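Local coordinates for protein TqaA (Penicillium aethiopicum, PDB 5DLK) that is a nonribosomal peptide synthetase, represented here by its terminal condensation-like domain, which probably closes the finished peptide into a macrocycle, at residues D50-Q58 / F208-V216. Numbering follows the deposited sequence. Where two conformers were deposited one is given.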
loop_
_atom_site.group_PDB
_atom_site.type_symbol
_atom_site.label_atom_id
_atom_site.label_comp_id
_atom_site.label_asym_id
_atom_site.label_seq_id
_atom_site.Cartn_x
_atom_site.Cartn_y
_atom_site.Cartn_z
ATOM N N ASP A 50 7.904 21.182 -5.797
ATOM C CA ASP A 50 6.515 21.285 -5.342
ATOM C C ASP A 50 6.423 20.997 -3.855
ATOM O O ASP A 50 7.361 20.474 -3.239
ATOM C CB ASP A 50 5.609 20.327 -6.122
ATOM C CG ASP A 50 4.188 20.888 -6.345
ATOM O OD1 ASP A 50 3.717 21.730 -5.548
ATOM O OD2 ASP A 50 3.550 20.481 -7.335
ATOM N N LEU A 51 5.286 21.355 -3.273
ATOM C CA LEU A 51 5.013 20.998 -1.899
ATOM C C LEU A 51 3.514 20.727 -1.799
ATOM O O LEU A 51 2.701 21.578 -2.176
ATOM C CB LEU A 51 5.461 22.103 -0.940
ATOM C CG LEU A 51 5.580 21.724 0.535
ATOM C CD1 LEU A 51 6.468 22.704 1.279
ATOM C CD2 LEU A 51 4.193 21.651 1.175
ATOM N N LEU A 52 3.164 19.536 -1.315
ATOM C CA LEU A 52 1.757 19.111 -1.210
ATOM C C LEU A 52 1.489 18.451 0.134
ATOM O O LEU A 52 2.400 17.959 0.779
ATOM C CB LEU A 52 1.390 18.127 -2.330
ATOM C CG LEU A 52 1.638 18.554 -3.773
ATOM C CD1 LEU A 52 2.988 18.013 -4.247
ATOM C CD2 LEU A 52 0.514 18.100 -4.672
ATOM N N PRO A 53 0.217 18.417 0.560
ATOM C CA PRO A 53 -0.049 17.606 1.754
ATOM C C PRO A 53 0.205 16.139 1.430
ATOM O O PRO A 53 0.016 15.738 0.270
ATOM C CB PRO A 53 -1.543 17.865 2.041
ATOM C CG PRO A 53 -1.879 19.129 1.242
ATOM C CD PRO A 53 -1.003 19.050 0.028
ATOM N N ALA A 54 0.662 15.375 2.420
ATOM C CA ALA A 54 0.685 13.928 2.299
ATOM C C ALA A 54 -0.759 13.427 2.502
ATOM O O ALA A 54 -1.510 14.015 3.275
ATOM C CB ALA A 54 1.605 13.325 3.317
ATOM N N THR A 55 -1.136 12.349 1.830
ATOM C CA THR A 55 -2.500 11.827 1.985
ATOM C C THR A 55 -2.639 11.078 3.302
ATOM O O THR A 55 -1.642 10.680 3.919
ATOM C CB THR A 55 -2.875 10.874 0.854
ATOM O OG1 THR A 55 -2.066 9.689 0.944
ATOM C CG2 THR A 55 -2.670 11.532 -0.497
ATOM N N GLN A 56 -3.882 10.856 3.723
ATOM C CA GLN A 56 -4.125 10.079 4.914
ATOM C C GLN A 56 -3.551 8.677 4.762
ATOM O O GLN A 56 -2.994 8.127 5.710
ATOM C CB GLN A 56 -5.641 9.998 5.202
ATOM C CG GLN A 56 -5.953 9.376 6.540
ATOM C CD GLN A 56 -7.412 9.590 6.928
ATOM O OE1 GLN A 56 -8.158 10.204 6.189
ATOM N NE2 GLN A 56 -7.810 9.057 8.071
ATOM N N ALA A 57 -3.674 8.103 3.567
ATOM C CA ALA A 57 -3.147 6.749 3.345
ATOM C C ALA A 57 -1.611 6.734 3.418
ATOM O O ALA A 57 -1.012 5.833 4.004
ATOM C CB ALA A 57 -3.623 6.199 1.998
ATOM N N GLN A 58 -0.975 7.729 2.813
ATOM C CA GLN A 58 0.479 7.862 2.983
ATOM C C GLN A 58 0.871 7.910 4.443
ATOM O O GLN A 58 1.826 7.247 4.872
ATOM C CB GLN A 58 0.985 9.118 2.272
ATOM C CG GLN A 58 1.087 8.950 0.778
ATOM C CD GLN A 58 1.657 10.196 0.135
ATOM O OE1 GLN A 58 1.078 11.279 0.260
ATOM N NE2 GLN A 58 2.822 10.063 -0.516
ATOM N N PHE A 208 2.813 11.233 -8.890
ATOM C CA PHE A 208 1.839 11.173 -7.817
ATOM C C PHE A 208 1.247 12.553 -7.535
ATOM O O PHE A 208 0.062 12.674 -7.242
ATOM C CB PHE A 208 2.485 10.577 -6.562
ATOM C CG PHE A 208 1.520 10.353 -5.448
ATOM C CD1 PHE A 208 0.478 9.448 -5.593
ATOM C CD2 PHE A 208 1.646 11.061 -4.261
ATOM C CE1 PHE A 208 -0.426 9.250 -4.568
ATOM C CE2 PHE A 208 0.751 10.867 -3.226
ATOM C CZ PHE A 208 -0.286 9.963 -3.378
ATOM N N ALA A 209 2.053 13.608 -7.642
ATOM C CA ALA A 209 1.520 14.951 -7.434
ATOM C C ALA A 209 0.344 15.228 -8.381
ATOM O O ALA A 209 -0.636 15.861 -7.987
ATOM C CB ALA A 209 2.615 16.006 -7.609
ATOM N N HIS A 210 0.410 14.723 -9.610
ATOM C CA HIS A 210 -0.656 14.968 -10.587
ATOM C C HIS A 210 -1.948 14.213 -10.249
ATOM O O HIS A 210 -3.044 14.631 -10.611
ATOM C CB HIS A 210 -0.177 14.592 -11.986
ATOM C CG HIS A 210 1.019 15.371 -12.430
ATOM N ND1 HIS A 210 1.985 14.850 -13.265
ATOM C CD2 HIS A 210 1.418 16.630 -12.132
ATOM C CE1 HIS A 210 2.922 15.757 -13.468
ATOM N NE2 HIS A 210 2.602 16.847 -12.793
ATOM N N TYR A 211 -1.808 13.091 -9.563
ATOM C CA TYR A 211 -2.959 12.397 -9.005
ATOM C C TYR A 211 -3.645 13.276 -7.966
ATOM O O TYR A 211 -4.875 13.428 -7.977
ATOM C CB TYR A 211 -2.502 11.075 -8.388
ATOM C CG TYR A 211 -3.589 10.262 -7.719
ATOM C CD1 TYR A 211 -4.423 9.443 -8.461
ATOM C CD2 TYR A 211 -3.748 10.293 -6.338
ATOM C CE1 TYR A 211 -5.400 8.673 -7.847
ATOM C CE2 TYR A 211 -4.728 9.545 -5.720
ATOM C CZ TYR A 211 -5.549 8.736 -6.480
ATOM O OH TYR A 211 -6.522 7.980 -5.867
ATOM N N LEU A 212 -2.843 13.872 -7.092
ATOM C CA LEU A 212 -3.356 14.735 -6.037
ATOM C C LEU A 212 -4.044 15.986 -6.612
ATOM O O LEU A 212 -5.129 16.366 -6.157
ATOM C CB LEU A 212 -2.240 15.125 -5.073
ATOM C CG LEU A 212 -1.618 13.956 -4.292
ATOM C CD1 LEU A 212 -0.627 14.463 -3.263
ATOM C CD2 LEU A 212 -2.721 13.116 -3.639
ATOM N N TYR A 213 -3.430 16.626 -7.607
ATOM C CA TYR A 213 -4.073 17.790 -8.241
ATOM C C TYR A 213 -5.396 17.406 -8.901
ATOM O O TYR A 213 -6.394 18.134 -8.801
ATOM C CB TYR A 213 -3.138 18.440 -9.272
ATOM C CG TYR A 213 -2.001 19.201 -8.622
ATOM C CD1 TYR A 213 -2.255 20.268 -7.769
ATOM C CD2 TYR A 213 -0.673 18.851 -8.859
ATOM C CE1 TYR A 213 -1.215 20.965 -7.156
ATOM C CE2 TYR A 213 0.371 19.542 -8.257
ATOM C CZ TYR A 213 0.096 20.597 -7.408
ATOM O OH TYR A 213 1.119 21.292 -6.802
ATOM N N HIS A 214 -5.404 16.263 -9.576
ATOM C CA HIS A 214 -6.618 15.780 -10.229
ATOM C C HIS A 214 -7.753 15.488 -9.229
ATOM O O HIS A 214 -8.914 15.817 -9.505
ATOM C CB HIS A 214 -6.301 14.539 -11.052
ATOM C CG HIS A 214 -7.377 14.168 -12.019
ATOM N ND1 HIS A 214 -8.534 13.524 -11.633
ATOM C CD2 HIS A 214 -7.482 14.368 -13.354
ATOM C CE1 HIS A 214 -9.302 13.332 -12.692
ATOM N NE2 HIS A 214 -8.686 13.832 -13.748
ATOM N N ARG A 215 -7.435 14.883 -8.081
ATOM C CA ARG A 215 -8.437 14.710 -7.020
ATOM C C ARG A 215 -9.087 16.032 -6.618
ATOM O O ARG A 215 -10.308 16.111 -6.447
ATOM C CB ARG A 215 -7.832 14.080 -5.766
ATOM C CG ARG A 215 -7.481 12.619 -5.880
ATOM C CD ARG A 215 -7.467 11.983 -4.487
ATOM N NE ARG A 215 -6.657 12.751 -3.542
ATOM C CZ ARG A 215 -6.573 12.478 -2.243
ATOM N NH1 ARG A 215 -7.254 11.455 -1.730
ATOM N NH2 ARG A 215 -5.809 13.225 -1.455
ATOM N N VAL A 216 -8.269 17.067 -6.452
ATOM C CA VAL A 216 -8.767 18.362 -6.006
ATOM C C VAL A 216 -9.582 19.025 -7.113
ATOM O O VAL A 216 -10.598 19.661 -6.844
ATOM C CB VAL A 216 -7.611 19.288 -5.555
ATOM C CG1 VAL A 216 -8.058 20.760 -5.507
ATOM C CG2 VAL A 216 -7.110 18.844 -4.195
HETATM O O HOH W 1 0.809 22.286 -4.125
#
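Leu-52 packs against Ala-209, Leu-212 and Tyr-213 where the edge strand 47-53 of a small antiparallel sheet in this condensation-type domain meets helix 208-218. The axes of 50-53 and 208-216 approach to 9.9 Å and are inclined at 56°, a spacing bridged by side chains. The apolar packing centres on the two methyls of Leu-52: CD1 meets Ala-209 CB, whereas CD2 sits over one face of the Tyr-213 ring, displaced toward its rim. A CH-pi contact is supported by the 4.1 Å from Leu-52 CD2 to the centroid of the Tyr-213 ring, 25° off its normal. Farther along, Thr-55 CG2 stands anti to the carbonyl carbon and faces helix 208-218, 3.5 Å from Leu-212 CD2 and also touching Phe-208 CZ; OG1, between backbone N and carbonyl carbon, accepts from Gln-58 N. Gln-58 OE1 returns the bond by accepting from Thr-55 N at 2.9 Å, completing a capping box at the start of helix 56-63. The same amide approaches Phe-208 CE2 with its plane 62° from the ring, and its NE2 donates to Ser-179 O. More polar flanks, where Arg-215 and Tyr-213 are partly exposed, mark the solvent side. At one, Arg-215 NH2 is 3.7 Å from Thr-55 CG2, while NH1 engages His-365 O and Glu-367. At the other, a water bridges Leu-51 O and Tyr-213 OH, donating to both. The link there is firm: Tyr-213 OH donates over 2.6 Å to the syn lone pair of Asp-50 OD2, which lies at the ring edge in its plane, the carboxylate only slightly tilted.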